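Local coordinates for chromosome replication initiation inhibitor protein (Agrobacterium tumefaciens, PDB 3FD3), which probably regulates transcription as a DNA-binding LysR-family factor, this chain being its C-terminal substrate-binding region, without the DNA-binding domain, at residues A85-D90 and A98-L103; P81-R86 and M145-N150; V21-G26 and T193-G198. One frame throughout, in Å; residues are numbered along the deposited sequence. Where two conformers were deposited one is given.

Contact 1 (A85-D90 and A98-L103); sequences ARHFAD and ARAPGL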
ATOM      1  N   ALA A  85      -9.924  -5.764  24.632  1.00 17.76           N
ATOM      2  CA  ALA A  85     -10.158  -5.479  26.037  1.00 18.13           C
ATOM      3  C   ALA A  85     -10.944  -4.187  26.256  1.00 18.68           C
ATOM      4  O   ALA A  85     -11.775  -4.101  27.158  1.00 18.90           O
ATOM      5  CB  ALA A  85      -8.833  -5.421  26.792  1.00 17.98           C
ATOM      6  N   ARG A  86     -10.643  -3.178  25.452  1.00 19.12           N
ATOM      7  CA  ARG A  86     -11.243  -1.858  25.628  1.00 19.90           C
ATOM      8  C   ARG A  86     -12.659  -1.811  25.060  1.00 20.37           C
ATOM      9  O   ARG A  86     -13.526  -1.162  25.622  1.00 19.04           O
ATOM     10  CB  ARG A  86     -10.381  -0.822  24.930  1.00 19.90           C
ATOM     11  CG  ARG A  86      -9.071  -0.532  25.663  1.00 20.92           C
ATOM     12  CD  ARG A  86      -8.217   0.360  24.842  1.00 25.45           C
ATOM     13  NE  ARG A  86      -8.802   1.685  24.728  1.00 26.21           N
ATOM     14  CZ  ARG A  86      -8.747   2.465  23.645  1.00 28.96           C
ATOM     15  NH1 ARG A  86      -8.240   1.997  22.496  1.00 28.17           N
ATOM     16  NH2 ARG A  86      -9.312   3.682  23.687  1.00 29.09           N
ATOM     17  N   HIS A  87     -12.891  -2.521  23.961  1.00 21.11           N
ATOM     18  CA  HIS A  87     -14.120  -2.357  23.172  1.00 22.23           C
ATOM     19  C   HIS A  87     -15.068  -3.532  23.173  1.00 23.92           C
ATOM     20  O   HIS A  87     -16.269  -3.357  22.890  1.00 25.04           O
ATOM     21  CB  HIS A  87     -13.759  -2.035  21.729  1.00 22.62           C
ATOM     22  CG  HIS A  87     -13.024  -0.754  21.583  1.00 23.15           C
ATOM     23  ND1 HIS A  87     -11.678  -0.705  21.294  1.00 23.59           N
ATOM     24  CD2 HIS A  87     -13.436   0.531  21.695  1.00 22.59           C
ATOM     25  CE1 HIS A  87     -11.299   0.560  21.223  1.00 21.84           C
ATOM     26  NE2 HIS A  87     -12.347   1.326  21.455  1.00 24.15           N
ATOM     27  N   PHE A  88     -14.550  -4.711  23.497  1.00 24.87           N
ATOM     28  CA  PHE A  88     -15.342  -5.923  23.516  1.00 26.09           C
ATOM     29  C   PHE A  88     -15.132  -6.656  24.846  1.00 28.08           C
ATOM     30  O   PHE A  88     -14.987  -7.879  24.863  1.00 28.85           O
ATOM     31  CB  PHE A  88     -14.971  -6.822  22.318  1.00 26.08           C
ATOM     32  CG  PHE A  88     -15.235  -6.191  20.963  1.00 23.59           C
ATOM     33  CD1 PHE A  88     -16.520  -5.757  20.620  1.00 23.27           C
ATOM     34  CD2 PHE A  88     -14.208  -6.047  20.029  1.00 23.86           C
ATOM     35  CE1 PHE A  88     -16.780  -5.172  19.381  1.00 22.86           C
ATOM     36  CE2 PHE A  88     -14.436  -5.467  18.800  1.00 21.96           C
ATOM     37  CZ  PHE A  88     -15.733  -5.022  18.454  1.00 22.52           C
ATOM     38  N   ALA A  89     -15.092  -5.897  25.945  1.00 29.90           N
ATOM     39  CA  ALA A  89     -14.844  -6.458  27.270  1.00 31.57           C
ATOM     40  C   ALA A  89     -15.902  -7.503  27.623  1.00 33.43           C
ATOM     41  O   ALA A  89     -15.547  -8.547  28.162  1.00 35.67           O
ATOM     42  CB  ALA A  89     -14.798  -5.369  28.345  1.00 31.19           C
ATOM     43  N   ASP A  90     -17.178  -7.253  27.304  1.00 33.86           N
ATOM     44  CA  ASP A  90     -18.221  -8.278  27.536  1.00 33.71           C
ATOM     45  C   ASP A  90     -18.744  -8.938  26.232  1.00 32.96           C
ATOM     46  O   ASP A  90     -19.917  -9.332  26.145  1.00 32.79           O
ATOM     47  CB  ASP A  90     -19.345  -7.767  28.456  1.00 34.89           C
ATOM     48  CG  ASP A  90     -20.173  -6.616  27.868  1.00 36.89           C
ATOM     49  OD1 ASP A  90     -20.844  -5.908  28.682  1.00 38.77           O
ATOM     50  OD2 ASP A  90     -20.204  -6.436  26.633  1.00 38.42           O
ATOM     51  N   ALA A  98     -21.566  -1.241  17.615  1.00 24.09           N
ATOM     52  CA  ALA A  98     -22.075   0.088  17.305  1.00 24.50           C
ATOM     53  C   ALA A  98     -21.181   1.177  17.862  1.00 24.81           C
ATOM     54  O   ALA A  98     -21.352   2.342  17.502  1.00 25.12           O
ATOM     55  CB  ALA A  98     -23.526   0.253  17.841  1.00 24.64           C
ATOM     56  N   ARG A  99     -20.252   0.807  18.747  1.00 25.32           N
ATOM     57  CA  ARG A  99     -19.360   1.757  19.402  1.00 26.25           C
ATOM     58  C   ARG A  99     -17.854   1.579  19.140  1.00 25.74           C
ATOM     59  O   ARG A  99     -17.106   2.518  19.364  1.00 27.54           O
ATOM     60  CB  ARG A  99     -19.605   1.721  20.910  1.00 26.85           C
ATOM     61  CG  ARG A  99     -21.033   2.087  21.271  1.00 29.66           C
ATOM     62  CD  ARG A  99     -21.247   1.997  22.751  1.00 34.11           C
ATOM     63  NE  ARG A  99     -22.503   2.624  23.151  1.00 40.94           N
ATOM     64  CZ  ARG A  99     -22.676   3.937  23.355  1.00 44.97           C
ATOM     65  NH1 ARG A  99     -21.677   4.805  23.168  1.00 46.90           N
ATOM     66  NH2 ARG A  99     -23.866   4.394  23.734  1.00 46.47           N
ATOM     67  N   ALA A 100     -17.411   0.402  18.700  1.00 23.97           N
ATOM     68  CA  ALA A 100     -15.988   0.102  18.544  1.00 23.52           C
ATOM     69  C   ALA A 100     -15.497   0.670  17.208  1.00 23.29           C
ATOM     70  O   ALA A 100     -16.181   0.486  16.202  1.00 24.50           O
ATOM     71  CB  ALA A 100     -15.769  -1.397  18.562  1.00 22.55           C
ATOM     72  N   PRO A 101     -14.321   1.324  17.177  1.00 22.61           N
ATOM     73  CA  PRO A 101     -13.844   1.835  15.883  1.00 21.52           C
ATOM     74  C   PRO A 101     -13.464   0.722  14.912  1.00 21.49           C
ATOM     75  O   PRO A 101     -12.554  -0.060  15.179  1.00 21.44           O
ATOM     76  CB  PRO A 101     -12.590   2.647  16.259  1.00 22.04           C
ATOM     77  CG  PRO A 101     -12.798   3.012  17.654  1.00 23.30           C
ATOM     78  CD  PRO A 101     -13.523   1.856  18.293  1.00 22.78           C
ATOM     79  N   GLY A 102     -14.148   0.684  13.776  1.00 20.33           N
ATOM     80  CA  GLY A 102     -13.774  -0.205  12.700  1.00 20.40           C
ATOM     81  C   GLY A 102     -12.714   0.414  11.814  1.00 20.94           C
ATOM     82  O   GLY A 102     -12.358   1.615  11.939  1.00 20.66           O
ATOM     83  N   LEU A 103     -12.259  -0.404  10.872  1.00 21.51           N
ATOM     84  CA  LEU A 103     -11.448   0.038   9.751  1.00 20.93           C
ATOM     85  C   LEU A 103     -12.208  -0.291   8.461  1.00 21.38           C
ATOM     86  O   LEU A 103     -12.687  -1.422   8.290  1.00 22.90           O
ATOM     87  CB  LEU A 103     -10.102  -0.676   9.731  1.00 21.60           C
ATOM     88  CG  LEU A 103      -9.272  -0.578  10.997  1.00 22.10           C
ATOM     89  CD1 LEU A 103      -8.092  -1.573  10.981  1.00 22.72           C
ATOM     90  CD2 LEU A 103      -8.776   0.882  11.200  1.00 20.67           C
TER
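At the C-terminal end of helix 81-87, the last helical residue, H87, and F88 just after it pack on A100 and P101, in the loop that leads into strand 102-104. F88 is the first residue with non-helical backbone angles, so the contact lies just where the chain turns out of the helix. The imidazole of H87 has P101 CD over one face: CD lies 3.8 Å from the centroid of the H87 ring and 27° off its normal, which meets the geometry of a CH-pi contact. The approach is offset toward the rim, with P101 CD nearest H87 NE2 at 3.4 Å. On the opposite face stands R86 CB, 3.8 Å above the plane, so the ring of H87 is held between its own neighbour and the proline. Its rotation is further fixed by a hydrogen bond from ND1 to the carbonyl oxygen of F83, one turn back. Lower down the same side chain, H87 CB meets A100 CB at 3.8 Å. That methyl is also reached by F88: with CG anti to the carbonyl carbon (chi1 -62°), the phenyl ring brings CZ to 3.6 Å from A100 CB. A100 therefore sits against two aromatic residues, and F83 adds a third. R99 O accepts a hydrogen bond from NH1 of R1 of the second subunit, which also packs on P101. The contact thus joins the end of helix 81-87 to the approach to the parallel pair 102-104/128-130, in a domain of the LysR substrate-binding family, whose fold is that of the periplasmic binding proteins.

Contact 2 (P81-R86 and M145-N150); sequences PDFMAR and MGWGLN. With CA (calcium ion), chain B.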
ATOM      1  N   PRO A  81      -5.111  -7.430  21.168  1.00 19.90           N
ATOM      2  CA  PRO A  81      -5.670  -7.788  22.482  1.00 19.68           C
ATOM      3  C   PRO A  81      -6.186  -6.593  23.309  1.00 19.15           C
ATOM      4  O   PRO A  81      -7.244  -6.669  23.930  1.00 18.97           O
ATOM      5  CB  PRO A  81      -4.482  -8.457  23.178  1.00 19.81           C
ATOM      6  CG  PRO A  81      -3.733  -9.088  22.069  1.00 21.03           C
ATOM      7  CD  PRO A  81      -3.793  -8.057  20.962  1.00 20.26           C
ATOM      8  N   ASP A  82      -5.457  -5.481  23.272  1.00 19.05           N
ATOM      9  CA  ASP A  82      -5.876  -4.274  23.972  1.00 18.85           C
ATOM     10  C   ASP A  82      -7.154  -3.706  23.347  1.00 18.43           C
ATOM     11  O   ASP A  82      -8.009  -3.272  24.073  1.00 17.61           O
ATOM     12  CB  ASP A  82      -4.767  -3.217  23.967  1.00 18.35           C
ATOM     13  CG  ASP A  82      -5.219  -1.867  24.569  1.00 20.42           C
ATOM     14  OD1 ASP A  82      -5.496  -1.837  25.752  1.00 21.29           O
ATOM     15  OD2 ASP A  82      -5.331  -0.883  23.797  1.00 27.07           O
ATOM     16  N   PHE A  83      -7.266  -3.723  22.016  1.00 18.80           N
ATOM     17  CA  PHE A  83      -8.513  -3.313  21.357  1.00 18.86           C
ATOM     18  C   PHE A  83      -9.706  -4.130  21.847  1.00 19.07           C
ATOM     19  O   PHE A  83     -10.783  -3.585  22.148  1.00 18.55           O
ATOM     20  CB  PHE A  83      -8.404  -3.383  19.837  1.00 19.69           C
ATOM     21  CG  PHE A  83      -9.556  -2.748  19.146  1.00 19.60           C
ATOM     22  CD1 PHE A  83     -10.730  -3.450  18.939  1.00 18.87           C
ATOM     23  CD2 PHE A  83      -9.476  -1.436  18.741  1.00 20.36           C
ATOM     24  CE1 PHE A  83     -11.792  -2.849  18.331  1.00 19.97           C
ATOM     25  CE2 PHE A  83     -10.520  -0.837  18.150  1.00 21.48           C
ATOM     26  CZ  PHE A  83     -11.685  -1.539  17.926  1.00 19.66           C
HETATM   27  N   MSE A  84      -9.517  -5.450  21.904  1.00 18.57           N
HETATM   28  CA  MSE A  84     -10.565  -6.340  22.353  1.00 19.00           C
HETATM   29  C   MSE A  84     -10.939  -6.014  23.807  1.00 18.72           C
HETATM   30  O   MSE A  84     -12.130  -5.997  24.188  1.00 18.95           O
HETATM   31  CB  MSE A  84     -10.119  -7.819  22.249  1.00 18.86           C
HETATM   32  CG  MSE A  84      -9.771  -8.329  20.886  1.00 20.61           C
HETATM   33 SE   MSE A  84     -11.237  -8.300  19.633  0.80 20.05          SE
HETATM   34  CE  MSE A  84     -12.354  -9.573  20.500  1.00 23.31           C
ATOM     35  N   ALA A  85      -9.924  -5.764  24.632  1.00 17.76           N
ATOM     36  CA  ALA A  85     -10.158  -5.479  26.037  1.00 18.13           C
ATOM     37  C   ALA A  85     -10.944  -4.187  26.256  1.00 18.68           C
ATOM     38  O   ALA A  85     -11.775  -4.101  27.158  1.00 18.90           O
ATOM     39  CB  ALA A  85      -8.833  -5.421  26.792  1.00 17.98           C
ATOM     40  N   ARG A  86     -10.643  -3.178  25.452  1.00 19.12           N
ATOM     41  CA  ARG A  86     -11.243  -1.858  25.628  1.00 19.90           C
ATOM     42  C   ARG A  86     -12.659  -1.811  25.060  1.00 20.37           C
ATOM     43  O   ARG A  86     -13.526  -1.162  25.622  1.00 19.04           O
ATOM     44  CB  ARG A  86     -10.381  -0.822  24.930  1.00 19.90           C
ATOM     45  CG  ARG A  86      -9.071  -0.532  25.663  1.00 20.92           C
ATOM     46  CD  ARG A  86      -8.217   0.360  24.842  1.00 25.45           C
ATOM     47  NE  ARG A  86      -8.802   1.685  24.728  1.00 26.21           N
ATOM     48  CZ  ARG A  86      -8.747   2.465  23.645  1.00 28.96           C
ATOM     49  NH1 ARG A  86      -8.240   1.997  22.496  1.00 28.17           N
ATOM     50  NH2 ARG A  86      -9.312   3.682  23.687  1.00 29.09           N
HETATM   51  N   MSE A 145      -5.816   0.446  16.794  1.00 20.53           N
HETATM   52  CA  MSE A 145      -6.565   1.591  16.299  1.00 21.32           C
HETATM   53  C   MSE A 145      -8.011   1.223  15.897  1.00 22.08           C
HETATM   54  O   MSE A 145      -8.931   2.003  16.040  1.00 22.46           O
HETATM   55  CB  MSE A 145      -5.778   2.146  15.114  1.00 23.15           C
HETATM   56  CG  MSE A 145      -6.150   3.398  14.726  1.00 25.05           C
HETATM   57 SE   MSE A 145      -4.907   4.100  13.369  0.80 23.35          SE
HETATM   58  CE  MSE A 145      -6.246   5.071  12.657  1.00 29.74           C
ATOM     59  N   GLY A 146      -8.191   0.003  15.404  1.00 21.84           N
ATOM     60  CA  GLY A 146      -9.493  -0.454  14.961  1.00 21.34           C
ATOM     61  C   GLY A 146      -9.442  -1.931  14.695  1.00 21.89           C
ATOM     62  O   GLY A 146      -8.383  -2.558  14.809  1.00 21.09           O
ATOM     63  N   TRP A 147     -10.617  -2.482  14.417  1.00 21.15           N
ATOM     64  CA  TRP A 147     -10.755  -3.855  13.921  1.00 20.68           C
ATOM     65  C   TRP A 147     -11.129  -3.835  12.442  1.00 20.64           C
ATOM     66  O   TRP A 147     -11.751  -2.911  11.968  1.00 21.22           O
ATOM     67  CB  TRP A 147     -11.791  -4.631  14.719  1.00 20.11           C
ATOM     68  CG  TRP A 147     -13.232  -4.197  14.427  1.00 21.96           C
ATOM     69  CD1 TRP A 147     -13.926  -3.196  15.028  1.00 21.99           C
ATOM     70  CD2 TRP A 147     -14.099  -4.752  13.440  1.00 20.19           C
ATOM     71  NE1 TRP A 147     -15.171  -3.090  14.489  1.00 21.19           N
ATOM     72  CE2 TRP A 147     -15.308  -4.033  13.503  1.00 22.30           C
ATOM     73  CE3 TRP A 147     -13.969  -5.783  12.501  1.00 21.18           C
ATOM     74  CZ2 TRP A 147     -16.397  -4.331  12.675  1.00 22.01           C
ATOM     75  CZ3 TRP A 147     -15.039  -6.058  11.665  1.00 22.20           C
ATOM     76  CH2 TRP A 147     -16.231  -5.335  11.757  1.00 21.70           C
ATOM     77  N   GLY A 148     -10.732  -4.875  11.718  1.00 20.44           N
ATOM     78  CA  GLY A 148     -11.080  -4.960  10.315  1.00 20.83           C
ATOM     79  C   GLY A 148     -10.733  -6.298   9.721  1.00 20.44           C
ATOM     80  O   GLY A 148     -10.122  -7.139  10.381  1.00 20.56           O
ATOM     81  N   LEU A 149     -11.157  -6.484   8.469  1.00 20.44           N
ATOM     82  CA  LEU A 149     -10.894  -7.729   7.751  1.00 20.85           C
ATOM     83  C   LEU A 149      -9.549  -7.635   7.044  1.00 20.70           C
ATOM     84  O   LEU A 149      -9.304  -6.710   6.256  1.00 23.75           O
ATOM     85  CB  LEU A 149     -12.013  -8.021   6.763  1.00 20.45           C
ATOM     86  CG  LEU A 149     -13.285  -8.691   7.316  1.00 20.88           C
ATOM     87  CD1 LEU A 149     -13.035 -10.144   7.669  1.00 22.81           C
ATOM     88  CD2 LEU A 149     -13.816  -7.949   8.568  1.00 19.99           C
ATOM     89  N   ASN A 150      -8.660  -8.568   7.355  1.00 20.93           N
ATOM     90  CA  ASN A 150      -7.343  -8.611   6.767  1.00 20.25           C
ATOM     91  C   ASN A 150      -7.103  -9.964   6.104  1.00 20.04           C
ATOM     92  O   ASN A 150      -7.489 -11.013   6.661  1.00 20.37           O
ATOM     93  CB  ASN A 150      -6.284  -8.419   7.850  1.00 20.07           C
ATOM     94  CG  ASN A 150      -6.305  -7.047   8.435  1.00 22.04           C
ATOM     95  OD1 ASN A 150      -5.995  -6.087   7.747  1.00 20.93           O
ATOM     96  ND2 ASN A 150      -6.666  -6.936   9.725  1.00 22.19           N
TER
HETATM   97 CA    CA B   1      -9.473  -5.225   4.360  0.70 36.28          CA
HETATM   98  O   HOH W   1      -7.199  -5.435   3.597  1.00 23.28           O
HETATM   99  O   HOH W   2     -11.674  -4.630   4.554  1.00 26.70           O
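F83 reaches from helix 81-87 to G146 and W147, and its ring carries the contact. Its CB already points at the other segment, and chi1 of -170° sets CG opposite the backbone N and sends the ring outward. Along one branch of the ring, CD2 comes 3.9 Å from G146 N, and beyond it CE2 makes the closest approach, 3.4 Å to G146 CA. At the tip, CZ lies 3.8 Å from W147 N; W147 N and G146 C stand over one face of the phenyl, offset toward its rim. The ring thus rests on the peptide between G146 and W147, in the chain that leads to strand 148-151, outermost in this chain's mixed sheet and a part of the binding-protein-like fold. Along the other branch, F83 CE1 meets W147 CD1 at 3.9 Å, arriving at the edge of the indole near its plane. The rings of F83 and W147 are neither stacked nor perpendicular: the phenyl and the five-membered ring have planes 58° apart and centroids 6.0 Å apart. W147 also packs on W115 and I116 of helix 111-120. Two residues further on, L149 O binds a calcium ion at 2.4 Å; two waters and one atom from elsewhere in the structure also bind it.

Contact 3 (V21-G26 and T193-G198); sequences VSKFTG and TANMVG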
ATOM      1  N   VAL A  21       3.938 -12.014 -10.781  1.00 19.96           N
ATOM      2  CA  VAL A  21       4.386 -11.156 -11.866  1.00 20.46           C
ATOM      3  C   VAL A  21       5.912 -11.200 -12.023  1.00 20.29           C
ATOM      4  O   VAL A  21       6.411 -11.237 -13.141  1.00 20.39           O
ATOM      5  CB  VAL A  21       3.945  -9.729 -11.641  1.00 20.89           C
ATOM      6  CG1 VAL A  21       4.547  -8.814 -12.737  1.00 22.04           C
ATOM      7  CG2 VAL A  21       2.402  -9.667 -11.675  1.00 23.44           C
ATOM      8  N   SER A  22       6.638 -11.269 -10.914  1.00 20.35           N
ATOM      9  CA  SER A  22       8.090 -11.231 -10.963  1.00 21.06           C
ATOM     10  C   SER A  22       8.647 -12.518 -11.584  1.00 20.74           C
ATOM     11  O   SER A  22       9.696 -12.500 -12.237  1.00 20.37           O
ATOM     12  CB  SER A  22       8.718 -10.948  -9.599  1.00 21.11           C
ATOM     13  OG  SER A  22       8.473 -11.985  -8.673  1.00 22.19           O
ATOM     14  N   LYS A  23       7.942 -13.625 -11.397  1.00 20.57           N
ATOM     15  CA  LYS A  23       8.362 -14.882 -12.017  1.00 21.03           C
ATOM     16  C   LYS A  23       8.310 -14.695 -13.520  1.00 21.10           C
ATOM     17  O   LYS A  23       9.194 -15.153 -14.247  1.00 22.01           O
ATOM     18  CB  LYS A  23       7.450 -16.052 -11.638  1.00 21.87           C
ATOM     19  CG  LYS A  23       7.535 -16.526 -10.176  1.00 24.66           C
ATOM     20  CD  LYS A  23       6.465 -17.615  -9.890  1.00 28.32           C
ATOM     21  CE  LYS A  23       6.263 -17.843  -8.398  1.00 31.18           C
ATOM     22  NZ  LYS A  23       5.318 -18.984  -8.140  1.00 31.67           N
ATOM     23  N   PHE A  24       7.243 -14.059 -13.993  1.00 20.12           N
ATOM     24  CA  PHE A  24       7.082 -13.812 -15.429  1.00 20.00           C
ATOM     25  C   PHE A  24       8.109 -12.806 -15.981  1.00 20.22           C
ATOM     26  O   PHE A  24       8.792 -13.085 -16.999  1.00 20.72           O
ATOM     27  CB  PHE A  24       5.665 -13.325 -15.746  1.00 20.56           C
ATOM     28  CG  PHE A  24       5.480 -12.974 -17.180  1.00 22.19           C
ATOM     29  CD1 PHE A  24       5.496 -13.972 -18.143  1.00 23.85           C
ATOM     30  CD2 PHE A  24       5.295 -11.663 -17.568  1.00 26.24           C
ATOM     31  CE1 PHE A  24       5.334 -13.674 -19.488  1.00 26.83           C
ATOM     32  CE2 PHE A  24       5.133 -11.358 -18.929  1.00 25.77           C
ATOM     33  CZ  PHE A  24       5.154 -12.355 -19.867  1.00 26.69           C
ATOM     34  N   THR A  25       8.234 -11.654 -15.323  1.00 19.66           N
ATOM     35  CA  THR A  25       9.161 -10.637 -15.821  1.00 20.68           C
ATOM     36  C   THR A  25      10.629 -11.092 -15.751  1.00 20.83           C
ATOM     37  O   THR A  25      11.423 -10.681 -16.587  1.00 20.82           O
ATOM     38  CB  THR A  25       8.982  -9.283 -15.130  1.00 20.38           C
ATOM     39  OG1 THR A  25       9.261  -9.410 -13.734  1.00 22.62           O
ATOM     40  CG2 THR A  25       7.550  -8.779 -15.373  1.00 21.98           C
ATOM     41  N   GLY A  26      10.956 -11.982 -14.820  1.00 21.21           N
ATOM     42  CA  GLY A  26      12.323 -12.485 -14.666  1.00 21.69           C
ATOM     43  C   GLY A  26      12.787 -13.312 -15.864  1.00 21.75           C
ATOM     44  O   GLY A  26      13.986 -13.416 -16.126  1.00 20.11           O
ATOM     45  N   THR A 193       0.050 -15.780 -17.542  1.00 20.86           N
ATOM     46  CA  THR A 193      -1.053 -16.572 -17.036  1.00 19.90           C
ATOM     47  C   THR A 193      -0.604 -17.794 -16.285  1.00 20.09           C
ATOM     48  O   THR A 193      -1.131 -18.055 -15.202  1.00 19.73           O
ATOM     49  CB  THR A 193      -2.027 -16.962 -18.182  1.00 20.89           C
ATOM     50  OG1 THR A 193      -2.586 -15.743 -18.659  1.00 19.43           O
ATOM     51  CG2 THR A 193      -3.137 -17.848 -17.690  1.00 19.35           C
ATOM     52  N   ALA A 194       0.363 -18.537 -16.819  1.00 19.78           N
ATOM     53  CA  ALA A 194       0.847 -19.721 -16.139  1.00 20.32           C
ATOM     54  C   ALA A 194       1.368 -19.357 -14.750  1.00 20.23           C
ATOM     55  O   ALA A 194       1.119 -20.059 -13.789  1.00 19.87           O
ATOM     56  CB  ALA A 194       1.981 -20.411 -16.954  1.00 20.51           C
ATOM     57  N   ASN A 195       2.123 -18.272 -14.678  1.00 21.06           N
ATOM     58  CA  ASN A 195       2.665 -17.790 -13.384  1.00 20.76           C
ATOM     59  C   ASN A 195       1.594 -17.284 -12.422  1.00 21.12           C
ATOM     60  O   ASN A 195       1.667 -17.535 -11.227  1.00 21.87           O
ATOM     61  CB  ASN A 195       3.761 -16.751 -13.646  1.00 21.02           C
ATOM     62  CG  ASN A 195       5.053 -17.394 -14.117  1.00 23.82           C
ATOM     63  OD1 ASN A 195       5.561 -18.276 -13.455  1.00 27.82           O
ATOM     64  ND2 ASN A 195       5.549 -16.998 -15.266  1.00 24.46           N
HETATM   65  N   MSE A 196       0.571 -16.580 -12.923  0.50 20.43           N
HETATM   66  CA  MSE A 196      -0.519 -16.130 -12.053  0.50 20.58           C
HETATM   67  C   MSE A 196      -1.256 -17.338 -11.498  0.50 20.59           C
HETATM   68  O   MSE A 196      -1.384 -17.515 -10.278  0.50 18.96           O
HETATM   69  CB  MSE A 196      -1.517 -15.211 -12.771  0.50 20.35           C
HETATM   70  CG  MSE A 196      -0.920 -14.036 -13.519  0.50 21.74           C
HETATM   71 SE   MSE A 196       0.346 -12.955 -12.466  0.50 26.64          SE
HETATM   72  CE  MSE A 196      -0.971 -12.250 -11.275  0.50 26.51           C
ATOM     73  N   VAL A 197      -1.732 -18.197 -12.399  1.00 20.62           N
ATOM     74  CA  VAL A 197      -2.470 -19.368 -11.954  1.00 20.82           C
ATOM     75  C   VAL A 197      -1.668 -20.285 -11.042  1.00 20.41           C
ATOM     76  O   VAL A 197      -2.175 -20.724 -10.001  1.00 20.21           O
ATOM     77  CB  VAL A 197      -3.073 -20.151 -13.199  1.00 20.89           C
ATOM     78  CG1 VAL A 197      -3.842 -21.385 -12.743  1.00 23.75           C
ATOM     79  CG2 VAL A 197      -3.970 -19.213 -14.005  1.00 20.83           C
ATOM     80  N   GLY A 198      -0.410 -20.567 -11.386  1.00 21.83           N
ATOM     81  CA  GLY A 198       0.437 -21.424 -10.575  1.00 22.32           C
ATOM     82  C   GLY A 198       0.753 -20.874  -9.188  1.00 22.73           C
ATOM     83  O   GLY A 198       0.772 -21.603  -8.196  1.00 23.35           O
TER
HETATM   84  O   HOH W   3       4.103 -20.273 -11.006  1.00 45.50           O
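N195 lies against K23 and F24 of the facing helix, its amide crossing the F24 side chain at about a right angle. The amide and phenyl planes are 56° apart, and ND2 sits at the edge of the F24 ring, near its plane. Since chi1 of F24 (176°) swings the ring away from N195, the amide nitrogen ND2 meets the base of the residue, 3.5 Å from F24 CA and 3.7 Å from F24 CB. The other end of the amide turns to the lysine: N195 OD1 is 3.4 Å from K23 CB, and the two side chains pass at a slant. Extended beyond CG, the K23 chain carries NZ to a hydrogen bond with T199 OG1, while a water links NZ and N195 OD1 by weak bonds. The segments run nearly antiparallel, at 153° with axes 8.5 Å apart. Helix 17-26 joins the neighbouring parallel strands 3-8 and 31-36 as a beta-alpha-beta crossover, and helix 190-203 follows the long strand 165-181. Deeper in, the V21 and M196 side chains run alongside each other in a common direction; V21 CG2 to M196 SE is 4.0 Å, a value tentative because the selenomethionine has two conformers. V21 and T25 also pack on M145 of the second subunit.

How the contacts relate
From the N terminus, helix 17-26 comes first and finds its partner only near the chain's end, in helix 190-203, so contact 3 closes a loop of 166 residues that encloses both other contacts. Within it, contact 2 spans 58 residues, from helix 81-87 to the chain entering strand 148-151. Contact 1 starts from that same helix, sharing A85 and R86, but closes seven residues, and 98-103 returns to contact 2 through backbone hydrogen bonds of P101 and of L103 with W147. Contacts 1 and 2 have centres about 7 Å apart; contact 3 lies across the chain's centre, its own centre about 41 Å from contact 1's and about 36 Å from contact 2's. All three touch the second subunit.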